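Local coordinates for protein putative metal-dependent hydrolase (Bacillus subtilis, PDB 6KNT) that binds zinc and calcium ions and, as a short-form RNase Z-like member of the metallo-beta-lactamase superfamily, may process the 3' ends of tRNA precursors as an endoribonuclease, at residues A[10-15]-A[47-52]; A[213-218]-A[237-242]. All blocks are in the same frame, centred on the assembly; numbering follows the deposited sequence.

Contact 1 (A[10-15]-A[47-52])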
loop_
_atom_site.group_PDB
_atom_site.type_symbol
_atom_site.label_atom_id
_atom_site.label_comp_id
_atom_site.label_asym_id
_atom_site.label_seq_id
_atom_site.Cartn_x
_atom_site.Cartn_y
_atom_site.Cartn_z
ATOM N N THR A 10 -3.548 14.164 12.128
ATOM C CA THR A 10 -2.214 13.933 11.586
ATOM C C THR A 10 -2.368 13.394 10.179
ATOM O O THR A 10 -2.994 12.350 9.970
ATOM C CB THR A 10 -1.399 12.925 12.428
ATOM O OG1 THR A 10 -1.416 13.320 13.806
ATOM C CG2 THR A 10 0.073 12.830 11.943
ATOM N N VAL A 11 -1.813 14.115 9.207
ATOM C CA VAL A 11 -1.785 13.650 7.836
ATOM C C VAL A 11 -0.890 12.428 7.754
ATOM O O VAL A 11 0.266 12.502 8.125
ATOM C CB VAL A 11 -1.225 14.751 6.889
ATOM C CG1 VAL A 11 -1.048 14.204 5.465
ATOM C CG2 VAL A 11 -2.122 15.999 6.887
ATOM N N ILE A 12 -1.399 11.310 7.248
ATOM C CA ILE A 12 -0.565 10.117 7.078
ATOM C C ILE A 12 -0.080 9.993 5.616
ATOM O O ILE A 12 1.101 9.750 5.347
ATOM C CB ILE A 12 -1.325 8.840 7.568
ATOM C CG1 ILE A 12 -1.888 9.048 9.014
ATOM C CG2 ILE A 12 -0.439 7.580 7.430
ATOM C CD1 ILE A 12 -0.826 9.187 10.105
ATOM N N GLY A 13 -0.983 10.182 4.665
ATOM C CA GLY A 13 -0.597 10.228 3.259
ATOM C C GLY A 13 -1.444 11.254 2.567
ATOM O O GLY A 13 -2.569 11.498 2.975
ATOM N N CYS A 14 -0.926 11.879 1.526
ATOM C CA CYS A 14 -1.624 13.039 0.980
ATOM C C CYS A 14 -1.498 13.174 -0.509
ATOM O O CYS A 14 -2.014 14.123 -1.067
ATOM C CB CYS A 14 -1.116 14.315 1.656
ATOM S SG CYS A 14 0.633 14.585 1.406
ATOM N N TYR A 15 -0.811 12.247 -1.166
ATOM C CA TYR A 15 -0.709 12.314 -2.621
ATOM C C TYR A 15 -1.933 11.740 -3.325
ATOM O O TYR A 15 -2.526 10.764 -2.842
ATOM C CB TYR A 15 0.557 11.612 -3.109
ATOM C CG TYR A 15 1.737 12.541 -3.092
ATOM C CD1 TYR A 15 2.074 13.295 -4.230
ATOM C CD2 TYR A 15 2.500 12.705 -1.928
ATOM C CE1 TYR A 15 3.161 14.153 -4.211
ATOM C CE2 TYR A 15 3.558 13.579 -1.886
ATOM C CZ TYR A 15 3.895 14.291 -3.026
ATOM O OH TYR A 15 4.963 15.154 -2.974
ATOM N N SER A 47 2.075 1.587 6.674
ATOM C CA SER A 47 3.471 1.776 6.936
ATOM C C SER A 47 3.726 3.065 7.706
ATOM O O SER A 47 4.482 3.069 8.679
ATOM C CB SER A 47 4.234 1.820 5.606
ATOM O OG SER A 47 5.631 1.788 5.845
ATOM N N LYS A 48 3.110 4.165 7.260
ATOM C CA LYS A 48 3.322 5.446 7.917
ATOM C C LYS A 48 2.523 5.484 9.204
ATOM O O LYS A 48 3.035 5.896 10.235
ATOM C CB LYS A 48 2.866 6.619 7.049
ATOM C CG LYS A 48 3.492 6.758 5.679
ATOM C CD LYS A 48 4.864 7.336 5.759
ATOM C CE LYS A 48 5.300 7.843 4.369
ATOM N NZ LYS A 48 6.789 8.083 4.376
ATOM N N LEU A 49 1.275 5.033 9.146
ATOM C CA LEU A 49 0.392 5.122 10.292
ATOM C C LEU A 49 0.999 4.464 11.525
ATOM O O LEU A 49 0.899 5.003 12.637
ATOM C CB LEU A 49 -0.975 4.519 9.978
ATOM C CG LEU A 49 -1.994 4.420 11.117
ATOM C CD1 LEU A 49 -2.451 5.800 11.517
ATOM C CD2 LEU A 49 -3.187 3.580 10.680
ATOM N N PHE A 50 1.621 3.309 11.335
ATOM C CA PHE A 50 2.159 2.545 12.467
ATOM C C PHE A 50 3.331 3.210 13.159
ATOM O O PHE A 50 3.730 2.755 14.223
ATOM C CB PHE A 50 2.553 1.139 12.047
ATOM C CG PHE A 50 1.403 0.309 11.590
ATOM C CD1 PHE A 50 0.106 0.577 12.049
ATOM C CD2 PHE A 50 1.607 -0.746 10.718
ATOM C CE1 PHE A 50 -0.977 -0.196 11.629
ATOM C CE2 PHE A 50 0.546 -1.539 10.318
ATOM C CZ PHE A 50 -0.751 -1.277 10.786
ATOM N N GLY A 51 3.882 4.262 12.541
ATOM C CA GLY A 51 4.861 5.153 13.179
ATOM C C GLY A 51 4.208 6.066 14.228
ATOM O O GLY A 51 4.889 6.644 15.069
ATOM N N TYR A 52 2.881 6.174 14.191
ATOM C CA TYR A 52 2.142 7.030 15.111
ATOM C C TYR A 52 1.284 6.223 16.062
ATOM O O TYR A 52 1.255 6.495 17.245
ATOM C CB TYR A 52 1.272 8.038 14.342
ATOM C CG TYR A 52 2.084 8.907 13.418
ATOM C CD1 TYR A 52 2.770 10.019 13.903
ATOM C CD2 TYR A 52 2.191 8.596 12.068
ATOM C CE1 TYR A 52 3.545 10.828 13.054
ATOM C CE2 TYR A 52 2.953 9.381 11.213
ATOM C CZ TYR A 52 3.633 10.497 11.714
ATOM O OH TYR A 52 4.392 11.260 10.865
#

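Contact 2 (A[213-218]-A[237-242]). With ZN (zinc ion), chain E.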
loop_
_atom_site.group_PDB
_atom_site.type_symbol
_atom_site.label_atom_id
_atom_site.label_comp_id
_atom_site.label_asym_id
_atom_site.label_seq_id
_atom_site.Cartn_x
_atom_site.Cartn_y
_atom_site.Cartn_z
ATOM N N LEU A 213 -6.941 26.338 6.199
ATOM C CA LEU A 213 -7.080 25.490 5.033
ATOM C C LEU A 213 -5.839 24.625 4.832
ATOM O O LEU A 213 -4.709 25.117 4.873
ATOM C CB LEU A 213 -7.338 26.374 3.814
ATOM C CG LEU A 213 -7.398 25.789 2.403
ATOM C CD1 LEU A 213 -8.488 24.706 2.239
ATOM C CD2 LEU A 213 -7.570 26.966 1.424
ATOM N N LEU A 214 -6.057 23.340 4.604
ATOM C CA LEU A 214 -4.988 22.403 4.298
ATOM C C LEU A 214 -5.221 21.783 2.921
ATOM O O LEU A 214 -6.266 21.169 2.693
ATOM C CB LEU A 214 -4.934 21.284 5.350
ATOM C CG LEU A 214 -3.896 20.170 5.155
ATOM C CD1 LEU A 214 -2.458 20.699 5.238
ATOM C CD2 LEU A 214 -4.127 19.078 6.175
ATOM N N LEU A 215 -4.256 21.924 2.015
ATOM C CA LEU A 215 -4.407 21.420 0.651
ATOM C C LEU A 215 -3.780 20.044 0.483
ATOM O O LEU A 215 -2.589 19.837 0.815
ATOM C CB LEU A 215 -3.788 22.400 -0.355
ATOM C CG LEU A 215 -4.282 23.853 -0.221
ATOM C CD1 LEU A 215 -3.508 24.737 -1.154
ATOM C CD2 LEU A 215 -5.810 23.976 -0.463
ATOM N N THR A 216 -4.569 19.110 -0.027
ATOM C CA THR A 216 -4.145 17.719 -0.062
ATOM C C THR A 216 -4.490 17.048 -1.395
ATOM O O THR A 216 -4.845 17.738 -2.356
ATOM C CB THR A 216 -4.744 16.948 1.116
ATOM O OG1 THR A 216 -4.011 15.743 1.307
ATOM C CG2 THR A 216 -6.252 16.625 0.865
ATOM N N HIS A 217 -4.373 15.715 -1.459
ATOM C CA HIS A 217 -4.536 14.965 -2.722
ATOM C C HIS A 217 -3.658 15.593 -3.846
ATOM O O HIS A 217 -4.116 15.851 -4.985
ATOM C CB HIS A 217 -6.016 14.935 -3.121
ATOM C CG HIS A 217 -6.426 13.710 -3.876
ATOM N ND1 HIS A 217 -6.322 13.605 -5.247
ATOM C CD2 HIS A 217 -6.966 12.544 -3.445
ATOM C CE1 HIS A 217 -6.796 12.430 -5.630
ATOM N NE2 HIS A 217 -7.208 11.773 -4.556
ATOM N N LEU A 218 -2.393 15.814 -3.502
ATOM C CA LEU A 218 -1.474 16.617 -4.285
ATOM C C LEU A 218 -1.088 15.997 -5.637
ATOM O O LEU A 218 -1.011 14.766 -5.765
ATOM C CB LEU A 218 -0.211 16.886 -3.465
ATOM C CG LEU A 218 -0.412 17.523 -2.090
ATOM C CD1 LEU A 218 0.904 17.627 -1.367
ATOM C CD2 LEU A 218 -1.080 18.900 -2.187
ATOM N N GLY A 237 -7.155 33.347 5.568
ATOM C CA GLY A 237 -6.585 32.612 6.707
ATOM C C GLY A 237 -5.302 31.830 6.430
ATOM O O GLY A 237 -4.720 31.950 5.355
ATOM N N GLU A 238 -4.864 31.030 7.402
ATOM C CA GLU A 238 -3.697 30.153 7.241
ATOM C C GLU A 238 -3.912 29.046 6.186
ATOM O O GLU A 238 -4.958 28.388 6.162
ATOM C CB GLU A 238 -3.272 29.531 8.582
ATOM C CG GLU A 238 -1.982 28.672 8.452
ATOM C CD GLU A 238 -1.052 28.668 9.690
ATOM O OE1 GLU A 238 -0.818 29.760 10.326
ATOM O OE2 GLU A 238 -0.534 27.543 9.989
ATOM N N VAL A 239 -2.927 28.866 5.306
ATOM C CA VAL A 239 -3.000 27.826 4.295
ATOM C C VAL A 239 -1.718 27.022 4.329
ATOM O O VAL A 239 -0.652 27.595 4.438
ATOM C CB VAL A 239 -3.217 28.406 2.867
ATOM C CG1 VAL A 239 -3.257 27.304 1.854
ATOM C CG2 VAL A 239 -4.500 29.219 2.777
ATOM N N ASN A 240 -1.828 25.694 4.247
ATOM C CA ASN A 240 -0.637 24.819 4.166
ATOM C C ASN A 240 -0.803 23.711 3.157
ATOM O O ASN A 240 -1.916 23.292 2.852
ATOM C CB ASN A 240 -0.299 24.177 5.513
ATOM C CG ASN A 240 0.016 25.178 6.553
ATOM O OD1 ASN A 240 1.144 25.638 6.650
ATOM N ND2 ASN A 240 -0.977 25.547 7.338
ATOM N N ILE A 241 0.324 23.243 2.653
ATOM C CA ILE A 241 0.375 22.071 1.833
ATOM C C ILE A 241 0.488 20.864 2.759
ATOM O O ILE A 241 1.336 20.824 3.609
ATOM C CB ILE A 241 1.592 22.136 0.885
ATOM C CG1 ILE A 241 1.496 23.380 0.005
ATOM C CG2 ILE A 241 1.677 20.848 0.031
ATOM C CD1 ILE A 241 0.245 23.420 -0.884
ATOM N N ALA A 242 -0.381 19.882 2.591
ATOM C CA ALA A 242 -0.280 18.652 3.353
ATOM C C ALA A 242 1.064 17.925 3.110
ATOM O O ALA A 242 1.619 17.985 2.003
ATOM C CB ALA A 242 -1.441 17.747 2.991
HETATM ZN ZN ZN E . -8.379 10.031 -4.695
HETATM O O HOH W 1 -3.247 24.010 7.349
#

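Contact 1 (A[10-15]-A[47-52])
Tyr52 and Leu49, which both pack on Ile12, are tied together by a backbone hydrogen bond from Tyr52 N to Leu49 O of 2.8 Å, and Gly51 N makes a similar bond to Lys48 O. These turns bring the tyrosine back over the strand, and the pairing of 10-15 with 47-52 that results shows how a strand and a helix can be joined by apolar side chains, with no hydrogen bond between the two segments. Ile12 carries most of it through two branches. Its CG2, anti to the backbone N, is lodged against the helix, 3.5 Å from the side-chain root Lys48 CB and 3.5 Å from the backbone Leu49 N. The other branch leans beside the backbone N (chi1 -51°) and sends CD1 to the tyrosine, 3.6 Å from Tyr52 CD2, while Leu49 CD1 closes on the same Ile12 CD1 at 4.0 Å. Thr10 adds a CH-pi contact: its CG2 stands over one face of the Tyr52 ring, 4.2 Å from the ring centroid and 13° off the normal. Only the root of Lys48 belongs to this apolar patch; the chain turns away and carries NZ off to a hydrogen bond with Asn22 O. At Ile12 and Gly13 the strand forms a classic beta bulge opposite Gly27, and Ile12 O accepts a hydrogen bond from Ser244 OG. In the metallo-beta-lactamase fold this is a helix-on-sheet contact. Ser47 OG bonds to Glu23 O of the second subunit, so the helix also meets the dimer partner. Helix 45-49 and the turn after it lie against strand 7-13 and its antiparallel neighbour 27-32, whose Leu29 is touched by Ile12, Leu49 and Tyr52 alike.

Contact 2 (A[213-218]-A[237-242])
The carboxamide of Asn240 is joined to Leu213 through a water: Asn240 ND2 donates to it at 2.7 Å, and the water donates in turn to Leu213 O. A second, weak bond runs from the same ND2 to Glu238 OE2, an exposed residue at the start of the edge strand. The other flat group, the imidazole of His217, belongs to the metal centre just beyond the strand end. Its NE2 coordinates zinc at 2.1 Å, with His70 and Asp161 as further ligands, and its ring also meets those of His70, with planes about 20° apart, and His195, at about 40°. The two strands pair in a parallel ladder in which Leu213 N, Asn240 N, Leu215 N and Ala242 N donate alternately across the strands. The bond from Leu215 N to Asn240 O is nearly straight, 2.8 Å with 176° at the hydrogen. Strands 212-216 and 238-241 are the ends of a beta-alpha-beta crossover through helix 224-232, a unit that illustrates how the metallo-beta-lactamase fold sets metal ligands at the C-terminal ends of its strands. On the face bearing Leu213, Leu215, Val239 and Ile241, Leu215 CD1 sits 4.0 Å from both Val239 CG1 and Ile241 CD1, and helices 198-208 and 224-232 pack over this layer. Leu214 extends on the other face to place CD1 3.8 Å from Ala242 CB. Thr216, the last residue of the strand, hydrogen-bonds through OG1 to Tyr28 OH; past it, Leu218 CD1 meets Ile241 CG2 at 3.6 Å.

Contact 1 closes before contact 2 opens along the chain, and their centres lie 16 Å apart. Each belongs to a different mixed sheet: strand 7-13 runs inside one, while strands 212-216 and 238-241 form the end of the other. The two sheets meet between the contacts, where Val11 CG2 packs on Leu214 CD2 at 3.7 Å. Nearer the metal centre, the loop after strand 7-13 is joined to that after strand 212-216 by a probable hydrogen bond between Leu218 N and Cys14 O. Together the two contacts sample the layered alpha-beta-beta-alpha sandwich of the superfamily, with helix 45-49 outside one sheet, helix 224-232 outside the other, and zinc-binding His217 in the connected loops.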